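Local coordinates for phenol hydroxylase component phL (Pseudomonas stutzeri, PDB 3U52), which probably serves as the non-catalytic beta subunit of a bacterial multicomponent phenol hydroxylase, which oxidises phenol with molecular oxygen, at residues Met158-Ile163 against Met225-Val230; Leu131-Asn136 against Leu216-Leu221; Gly164-Arg169 against Thr250-Asp255. All coordinates share one frame; numbering follows the deposited sequence.

The three contacts lie inside one bundle of long helices and share its members. Contacts 1 and 2 both use helix 211-240, and contacts 1 and 3 both use helix 147-175. Contact 1 is the middle one: its centre is about 10 Å from that of contact 2 and about 8 Å from that of contact 3. The centres of contacts 2 and 3 are about 16 Å apart, and the two do not touch. R160 CZ of contact 1 packs 3.5 Å from A133 CB of contact 2. I163 CG2 packs 3.7 Å from M253 CG of contact 3. Contact 1 also reaches a xenon pocket through Y227, whose side chain is about 4 Å from the bound atom.

Contact 1: residues Met158-Ile163 against Met225-Val230; sequences MDRLGI and MMYPLV
The phenolic oxygen of Y227 is hydrogen-bonded to E130 of helix 126-143 and packed by two side chains of helix 147-175. I163 CD1 is 3.7 Å from Y227 OH, and R160 NH2 is 3.8 Å from the same oxygen. The R160 guanidinium comes to the edge of the ring, where NH2 lies 3.5 Å from Y227 CE1. The two planes are steeply turned, 77° apart. R160 gets there because its chain bends at chi2 and chi3 (-50° and -73°). M226 CE touches the guanidinium near its plane, 4.0 Å from R160 NH2. The charge of R160 is met by salt bridges to D223 and E130. E130 thus ties R160 and Y227 together in the buried interior. The two helix segments run roughly parallel but 15.7 Å apart, so long side chains must span the gap. Helices 126-143 and 251-274 each touch both segments, consistent with a diagonal pair in the ferritin-like helical bundle of this family. The ring of Y257 also meets that of Y227, nearly parallel to it. Both tyrosines line the xenon pocket with D232.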
loop_
_atom_site.group_PDB
_atom_site.type_symbol
_atom_site.label_atom_id
_atom_site.label_comp_id
_atom_site.label_asym_id
_atom_site.label_seq_id
_atom_site.Cartn_x
_atom_site.Cartn_y
_atom_site.Cartn_z
ATOM N N MET D 158 24.587 1.653 -10.813
ATOM C CA MET D 158 23.359 1.493 -11.577
ATOM C C MET D 158 22.896 2.820 -12.223
ATOM O O MET D 158 22.470 2.815 -13.365
ATOM C CB MET D 158 22.261 0.811 -10.731
ATOM C CG MET D 158 22.591 -0.676 -10.321
ATOM S SD MET D 158 23.536 -1.644 -11.571
ATOM C CE MET D 158 25.248 -1.660 -10.887
ATOM N N ASP D 159 23.050 3.939 -11.526
ATOM C CA ASP D 159 22.809 5.282 -12.104
ATOM C C ASP D 159 23.699 5.511 -13.333
ATOM O O ASP D 159 23.248 6.054 -14.318
ATOM C CB ASP D 159 23.188 6.345 -11.090
ATOM C CG ASP D 159 22.260 6.378 -9.872
ATOM O OD1 ASP D 159 21.138 5.839 -9.955
ATOM O OD2 ASP D 159 22.671 6.938 -8.825
ATOM N N ARG D 160 24.969 5.086 -13.264
ATOM C CA ARG D 160 25.913 5.302 -14.394
ATOM C C ARG D 160 25.471 4.531 -15.617
ATOM O O ARG D 160 25.580 5.041 -16.726
ATOM C CB ARG D 160 27.395 4.953 -14.050
ATOM C CG ARG D 160 27.944 5.510 -12.768
ATOM C CD ARG D 160 27.707 7.032 -12.612
ATOM N NE ARG D 160 28.551 7.842 -13.485
ATOM C CZ ARG D 160 29.742 8.342 -13.154
ATOM N NH1 ARG D 160 30.250 8.155 -11.932
ATOM N NH2 ARG D 160 30.420 9.045 -14.055
ATOM N N LEU D 161 24.983 3.315 -15.427
ATOM C CA LEU D 161 24.425 2.535 -16.519
ATOM C C LEU D 161 23.176 3.223 -17.107
ATOM O O LEU D 161 23.062 3.314 -18.310
ATOM C CB LEU D 161 24.043 1.153 -16.034
ATOM C CG LEU D 161 23.318 0.298 -17.056
ATOM C CD1 LEU D 161 24.306 0.010 -18.240
ATOM C CD2 LEU D 161 22.734 -0.987 -16.422
ATOM N N GLY D 162 22.267 3.687 -16.248
ATOM C CA GLY D 162 21.114 4.522 -16.660
ATOM C C GLY D 162 21.533 5.760 -17.440
ATOM O O GLY D 162 20.986 6.036 -18.485
ATOM N N ILE D 163 22.527 6.495 -16.952
ATOM C CA ILE D 163 23.028 7.665 -17.698
ATOM C C ILE D 163 23.602 7.298 -19.092
ATOM O O ILE D 163 23.325 7.955 -20.096
ATOM C CB ILE D 163 24.034 8.467 -16.860
ATOM C CG1 ILE D 163 23.288 9.173 -15.726
ATOM C CG2 ILE D 163 24.768 9.510 -17.720
ATOM C CD1 ILE D 163 24.174 9.550 -14.624
ATOM N N MET D 225 35.283 16.837 -12.281
ATOM C CA MET D 225 35.736 17.757 -13.315
ATOM C C MET D 225 34.897 17.534 -14.548
ATOM O O MET D 225 34.464 18.506 -15.176
ATOM C CB MET D 225 37.220 17.497 -13.649
ATOM C CG MET D 225 38.205 18.408 -12.904
ATOM S SD MET D 225 39.901 18.157 -13.500
ATOM C CE MET D 225 40.342 16.658 -12.614
ATOM N N MET D 226 34.643 16.260 -14.887
ATOM C CA MET D 226 33.877 15.924 -16.100
ATOM C C MET D 226 32.439 16.460 -16.152
ATOM O O MET D 226 32.011 17.021 -17.171
ATOM C CB MET D 226 33.838 14.415 -16.318
ATOM C CG MET D 226 33.036 14.013 -17.540
ATOM S SD MET D 226 33.266 12.280 -17.898
ATOM C CE MET D 226 32.310 11.582 -16.525
ATOM N N TYR D 227 31.681 16.205 -15.089
ATOM C CA TYR D 227 30.288 16.616 -15.055
ATOM C C TYR D 227 30.124 18.133 -15.191
ATOM O O TYR D 227 29.350 18.559 -16.015
ATOM C CB TYR D 227 29.569 16.013 -13.828
ATOM C CG TYR D 227 29.012 14.670 -14.186
ATOM C CD1 TYR D 227 29.832 13.564 -14.250
ATOM C CD2 TYR D 227 27.660 14.533 -14.559
ATOM C CE1 TYR D 227 29.339 12.330 -14.621
ATOM C CE2 TYR D 227 27.139 13.300 -14.939
ATOM C CZ TYR D 227 27.988 12.218 -14.971
ATOM O OH TYR D 227 27.487 11.008 -15.328
ATOM N N PRO D 228 30.855 18.947 -14.381
ATOM C CA PRO D 228 30.766 20.403 -14.656
ATOM C C PRO D 228 31.191 20.793 -16.073
ATOM O O PRO D 228 30.487 21.564 -16.714
ATOM C CB PRO D 228 31.688 21.032 -13.595
ATOM C CG PRO D 228 31.676 19.959 -12.415
ATOM C CD PRO D 228 31.722 18.660 -13.206
ATOM N N LEU D 229 32.298 20.238 -16.574
ATOM C CA LEU D 229 32.761 20.599 -17.916
ATOM C C LEU D 229 31.704 20.302 -18.956
ATOM O O LEU D 229 31.385 21.142 -19.792
ATOM C CB LEU D 229 34.065 19.870 -18.291
ATOM C CG LEU D 229 34.621 20.124 -19.707
ATOM C CD1 LEU D 229 35.020 21.584 -19.902
ATOM C CD2 LEU D 229 35.815 19.205 -19.946
ATOM N N VAL D 230 31.164 19.094 -18.899
ATOM C CA VAL D 230 30.227 18.626 -19.926
ATOM C C VAL D 230 28.779 19.174 -19.771
ATOM O O VAL D 230 28.199 19.726 -20.726
ATOM C CB VAL D 230 30.234 17.090 -20.043
ATOM C CG1 VAL D 230 29.219 16.639 -21.117
ATOM C CG2 VAL D 230 31.623 16.591 -20.417
#

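Contact 2: residues Leu131-Asn136 against Leu216-Leu221; sequences LGANMN and LVQNIL
Q218 lays its amide against A133, at a crossing of helices 126-143 and 211-240 in the ferritin-like helical bundle. The segment axes come within 10.4 Å and cross at -124°. A133 CB sits over one face of the amide, almost directly above its carbon, at 3.4 Å from Q218 CD. It is about as far from the nitrogen as from the oxygen, 3.5 Å from Q218 NE2. The oxygen reaches past the methyl to the backbone, and Q218 OE1 is 3.2 Å from A133 CA. A small residue at this place lets the flat amide come this close to the helix.

The conformation of Q218 explains the fit. CG is trans to the backbone N (chi1 -178°), which sends the chain out to the neighbouring helix. The chain then bends at chi2 (64°), which brings the amide up to A133, and the last torsion turns its face to the methyl. The rotation of the amide is fixed by a hydrogen bond from NE2 to D223, a residue that also forms a salt bridge with R160. N136 points toward the same glutamine and crosses it at about a right angle. Its CB lies 4.1 Å from Q218 OE1.

Beside this pair, N219 OD1 is hydrogen-bonded to N137 of helix 126-143, which gives the two helices a further link. The backbone of 216-221 is locally widened into a pi-type turn. One carbonyl oxygen there accepts from two amides: L216 O is 2.9 Å from L221 N and 3.2 Å from I220 N.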
loop_
_atom_site.group_PDB
_atom_site.type_symbol
_atom_site.label_atom_id
_atom_site.label_comp_id
_atom_site.label_asym_id
_atom_site.label_seq_id
_atom_site.Cartn_x
_atom_site.Cartn_y
_atom_site.Cartn_z
ATOM N N LEU D 131 30.133 3.530 -18.711
ATOM C CA LEU D 131 30.285 2.089 -18.605
ATOM C C LEU D 131 31.449 1.801 -17.681
ATOM O O LEU D 131 31.286 1.056 -16.727
ATOM C CB LEU D 131 30.522 1.418 -19.957
ATOM C CG LEU D 131 30.516 -0.108 -19.699
ATOM C CD1 LEU D 131 29.157 -0.593 -19.222
ATOM C CD2 LEU D 131 30.829 -0.817 -20.917
ATOM N N GLY D 132 32.618 2.402 -17.944
ATOM C CA GLY D 132 33.765 2.306 -17.014
ATOM C C GLY D 132 33.368 2.572 -15.568
ATOM O O GLY D 132 33.757 1.805 -14.667
ATOM N N ALA D 133 32.599 3.651 -15.335
ATOM C CA ALA D 133 32.158 4.043 -13.972
ATOM C C ALA D 133 31.157 3.047 -13.374
ATOM O O ALA D 133 31.211 2.763 -12.188
ATOM C CB ALA D 133 31.541 5.442 -13.969
ATOM N N ASN D 134 30.244 2.524 -14.189
ATOM C CA ASN D 134 29.439 1.374 -13.756
ATOM C C ASN D 134 30.340 0.220 -13.272
ATOM O O ASN D 134 30.140 -0.310 -12.181
ATOM C CB ASN D 134 28.482 0.922 -14.882
ATOM C CG ASN D 134 27.887 -0.441 -14.657
ATOM O OD1 ASN D 134 28.328 -1.417 -15.266
ATOM N ND2 ASN D 134 26.855 -0.526 -13.798
ATOM N N MET D 135 31.343 -0.158 -14.074
ATOM C CA MET D 135 32.188 -1.308 -13.722
ATOM C C MET D 135 33.012 -1.037 -12.442
ATOM O O MET D 135 33.132 -1.921 -11.559
ATOM C CB MET D 135 33.087 -1.718 -14.890
ATOM C CG MET D 135 32.329 -2.165 -16.144
ATOM S SD MET D 135 33.539 -2.501 -17.417
ATOM C CE MET D 135 34.299 -3.985 -16.711
ATOM N N ASN D 136 33.539 0.183 -12.318
ATOM C CA ASN D 136 34.342 0.549 -11.127
ATOM C C ASN D 136 33.543 0.554 -9.839
ATOM O O ASN D 136 34.018 0.120 -8.799
ATOM C CB ASN D 136 35.006 1.902 -11.326
ATOM C CG ASN D 136 36.086 1.864 -12.389
ATOM O OD1 ASN D 136 36.417 2.883 -13.020
ATOM N ND2 ASN D 136 36.624 0.677 -12.611
ATOM N N LEU D 216 37.737 7.358 -5.097
ATOM C CA LEU D 216 38.331 8.688 -5.175
ATOM C C LEU D 216 38.550 9.117 -6.618
ATOM O O LEU D 216 38.167 10.206 -7.003
ATOM C CB LEU D 216 39.685 8.700 -4.431
ATOM C CG LEU D 216 40.599 9.945 -4.572
ATOM C CD1 LEU D 216 39.940 11.155 -3.964
ATOM C CD2 LEU D 216 41.872 9.689 -3.845
ATOM N N VAL D 217 39.196 8.272 -7.409
ATOM C CA VAL D 217 39.550 8.626 -8.792
ATOM C C VAL D 217 38.307 8.752 -9.651
ATOM O O VAL D 217 38.130 9.756 -10.381
ATOM C CB VAL D 217 40.481 7.560 -9.415
ATOM C CG1 VAL D 217 40.764 7.896 -10.876
ATOM C CG2 VAL D 217 41.782 7.475 -8.596
ATOM N N GLN D 218 37.469 7.720 -9.593
ATOM C CA GLN D 218 36.212 7.685 -10.336
ATOM C C GLN D 218 35.155 8.722 -9.857
ATOM O O GLN D 218 34.661 9.555 -10.635
ATOM C CB GLN D 218 35.586 6.281 -10.280
ATOM C CG GLN D 218 34.272 6.166 -11.098
ATOM C CD GLN D 218 34.531 6.401 -12.616
ATOM O OE1 GLN D 218 34.950 5.498 -13.279
ATOM N NE2 GLN D 218 34.219 7.586 -13.145
ATOM N N ASN D 219 34.809 8.641 -8.584
ATOM C CA ASN D 219 33.632 9.327 -8.069
ATOM C C ASN D 219 33.885 10.766 -7.634
ATOM O O ASN D 219 32.929 11.525 -7.535
ATOM C CB ASN D 219 32.938 8.490 -6.959
ATOM C CG ASN D 219 32.403 7.130 -7.483
ATOM O OD1 ASN D 219 32.641 6.079 -6.876
ATOM N ND2 ASN D 219 31.719 7.144 -8.625
ATOM N N ILE D 220 35.160 11.140 -7.371
ATOM C CA ILE D 220 35.524 12.513 -7.009
ATOM C C ILE D 220 36.316 13.188 -8.154
ATOM O O ILE D 220 35.872 14.194 -8.720
ATOM C CB ILE D 220 36.400 12.623 -5.671
ATOM C CG1 ILE D 220 35.838 11.805 -4.482
ATOM C CG2 ILE D 220 36.639 14.114 -5.278
ATOM C CD1 ILE D 220 34.384 12.041 -4.210
ATOM N N LEU D 221 37.479 12.639 -8.490
ATOM C CA LEU D 221 38.381 13.311 -9.452
ATOM C C LEU D 221 37.872 13.339 -10.908
ATOM O O LEU D 221 37.762 14.411 -11.492
ATOM C CB LEU D 221 39.806 12.759 -9.375
ATOM C CG LEU D 221 40.533 12.783 -8.011
ATOM C CD1 LEU D 221 41.915 12.111 -8.188
ATOM C CD2 LEU D 221 40.628 14.172 -7.319
#

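Contact 3: residues Gly164-Arg169 against Thr250-Asp255; sequences GQYLSR and TEFMRD
One face of the F252 ring takes the edge of Y166. The touching atom is Y166 CE1, which stands 3.8 Å above the plane of the F252 ring, over its centre. This is an edge-to-face pair, with centroids 5.2 Å apart and planes at 60°. F252 gets there with CG trans to its backbone N (chi1 -177°). At the rim of the same ring, CE2 packs against I163. Y166 in turn meets the ring of F99, and its OH is hydrogen-bonded to E96. A leucine in place of F252 would probably leave the edge of Y166 without its aromatic face and open a gap beside I163.

Next to the rings, M253 bends its chain so that CE lies 3.8 Å from L167 CD2. The same methyl is 4.2 Å from Y166 CB. On the far side of its helix, R254 has T250 O over one guanidinium face and E251 OE1 at its edge. R254 NE and NH2 both bond that one oxygen, with R254 NH2 2.8 Å from E251 OE1. The segments run nearly antiparallel, at 158° with axes 11.1 Å apart, joining helix 147-175 to the start of helix 251-274 as neighbours in a ferritin-like bundle.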
loop_
_atom_site.group_PDB
_atom_site.type_symbol
_atom_site.label_atom_id
_atom_site.label_comp_id
_atom_site.label_asym_id
_atom_site.label_seq_id
_atom_site.Cartn_x
_atom_site.Cartn_y
_atom_site.Cartn_z
ATOM N N GLY D 164 24.358 6.225 -19.146
ATOM C CA GLY D 164 24.918 5.709 -20.399
ATOM C C GLY D 164 23.833 5.332 -21.355
ATOM O O GLY D 164 23.936 5.624 -22.572
ATOM N N GLN D 165 22.741 4.763 -20.820
ATOM C CA GLN D 165 21.551 4.461 -21.665
ATOM C C GLN D 165 20.858 5.697 -22.248
ATOM O O GLN D 165 20.587 5.736 -23.433
ATOM C CB GLN D 165 20.557 3.499 -20.958
ATOM C CG GLN D 165 21.174 2.109 -20.781
ATOM C CD GLN D 165 20.364 1.186 -19.931
ATOM O OE1 GLN D 165 20.501 -0.015 -20.019
ATOM N NE2 GLN D 165 19.526 1.742 -19.090
ATOM N N TYR D 166 20.610 6.719 -21.441
ATOM C CA TYR D 166 20.151 8.014 -21.982
ATOM C C TYR D 166 21.031 8.595 -23.106
ATOM O O TYR D 166 20.494 9.048 -24.124
ATOM C CB TYR D 166 20.025 9.050 -20.868
ATOM C CG TYR D 166 18.795 8.796 -20.036
ATOM C CD1 TYR D 166 18.824 8.911 -18.652
ATOM C CD2 TYR D 166 17.595 8.458 -20.646
ATOM C CE1 TYR D 166 17.668 8.661 -17.882
ATOM C CE2 TYR D 166 16.432 8.205 -19.893
ATOM C CZ TYR D 166 16.482 8.302 -18.525
ATOM O OH TYR D 166 15.343 8.070 -17.786
ATOM N N LEU D 167 22.355 8.584 -22.915
ATOM C CA LEU D 167 23.302 9.111 -23.931
ATOM C C LEU D 167 23.206 8.269 -25.214
ATOM O O LEU D 167 23.139 8.810 -26.322
ATOM C CB LEU D 167 24.745 9.165 -23.378
ATOM C CG LEU D 167 25.135 10.186 -22.305
ATOM C CD1 LEU D 167 26.451 9.779 -21.605
ATOM C CD2 LEU D 167 25.206 11.612 -22.855
ATOM N N SER D 168 23.172 6.949 -25.067
ATOM C CA SER D 168 22.831 6.048 -26.165
ATOM C C SER D 168 21.564 6.417 -26.947
ATOM O O SER D 168 21.527 6.375 -28.195
ATOM C CB SER D 168 22.682 4.639 -25.640
ATOM O OG SER D 168 23.891 4.242 -25.040
ATOM N N ARG D 169 20.492 6.734 -26.219
ATOM C CA ARG D 169 19.228 7.037 -26.857
ATOM C C ARG D 169 19.234 8.328 -27.651
ATOM O O ARG D 169 18.501 8.473 -28.620
ATOM C CB ARG D 169 18.131 7.103 -25.805
ATOM C CG ARG D 169 17.683 5.705 -25.391
ATOM C CD ARG D 169 16.215 5.802 -25.173
ATOM N NE ARG D 169 15.973 5.710 -23.776
ATOM C CZ ARG D 169 14.915 6.181 -23.134
ATOM N NH1 ARG D 169 13.959 6.896 -23.736
ATOM N NH2 ARG D 169 14.871 5.944 -21.840
ATOM N N THR D 250 19.636 16.169 -21.035
ATOM C CA THR D 250 20.729 15.945 -20.098
ATOM C C THR D 250 20.392 16.520 -18.739
ATOM O O THR D 250 21.267 16.666 -17.882
ATOM C CB THR D 250 22.032 16.583 -20.643
ATOM O OG1 THR D 250 21.762 17.949 -20.933
ATOM C CG2 THR D 250 22.479 15.879 -21.971
ATOM N N GLU D 251 19.122 16.872 -18.517
ATOM C CA GLU D 251 18.781 17.458 -17.231
ATOM C C GLU D 251 18.868 16.358 -16.163
ATOM O O GLU D 251 19.210 16.614 -15.031
ATOM C CB GLU D 251 17.379 18.131 -17.265
ATOM C CG GLU D 251 17.003 18.981 -15.996
ATOM C CD GLU D 251 17.823 20.281 -15.765
ATOM O OE1 GLU D 251 18.547 20.777 -16.665
ATOM O OE2 GLU D 251 17.718 20.830 -14.651
ATOM N N PHE D 252 18.546 15.129 -16.530
ATOM C CA PHE D 252 18.698 14.026 -15.605
ATOM C C PHE D 252 20.131 14.048 -14.991
ATOM O O PHE D 252 20.306 13.948 -13.776
ATOM C CB PHE D 252 18.392 12.697 -16.316
ATOM C CG PHE D 252 18.448 11.502 -15.403
ATOM C CD1 PHE D 252 17.265 11.003 -14.812
ATOM C CD2 PHE D 252 19.675 10.865 -15.127
ATOM C CE1 PHE D 252 17.297 9.868 -13.948
ATOM C CE2 PHE D 252 19.739 9.736 -14.259
ATOM C CZ PHE D 252 18.546 9.249 -13.648
ATOM N N MET D 253 21.144 14.241 -15.843
ATOM C CA MET D 253 22.560 14.192 -15.444
ATOM C C MET D 253 22.912 15.349 -14.524
ATOM O O MET D 253 23.699 15.171 -13.579
ATOM C CB MET D 253 23.478 14.238 -16.681
ATOM C CG MET D 253 23.504 13.008 -17.568
ATOM S SD MET D 253 21.997 12.642 -18.462
ATOM C CE MET D 253 22.730 12.214 -20.060
ATOM N N ARG D 254 22.375 16.546 -14.777
ATOM C CA ARG D 254 22.621 17.662 -13.839
ATOM C C ARG D 254 21.992 17.473 -12.450
ATOM O O ARG D 254 22.645 17.742 -11.414
ATOM C CB ARG D 254 22.234 19.034 -14.428
ATOM C CG ARG D 254 23.204 19.542 -15.492
ATOM C CD ARG D 254 22.750 20.921 -16.082
ATOM N NE ARG D 254 21.523 20.754 -16.863
ATOM C CZ ARG D 254 21.511 20.368 -18.130
ATOM N NH1 ARG D 254 22.667 20.166 -18.746
ATOM N NH2 ARG D 254 20.346 20.186 -18.782
ATOM N N ASP D 255 20.731 17.020 -12.421
ATOM C CA ASP D 255 20.077 16.692 -11.162
ATOM C C ASP D 255 20.817 15.558 -10.421
ATOM O O ASP D 255 21.023 15.637 -9.204
ATOM C CB ASP D 255 18.601 16.269 -11.430
ATOM C CG ASP D 255 17.672 17.486 -11.734
ATOM O OD1 ASP D 255 18.120 18.644 -11.520
ATOM O OD2 ASP D 255 16.511 17.287 -12.217
#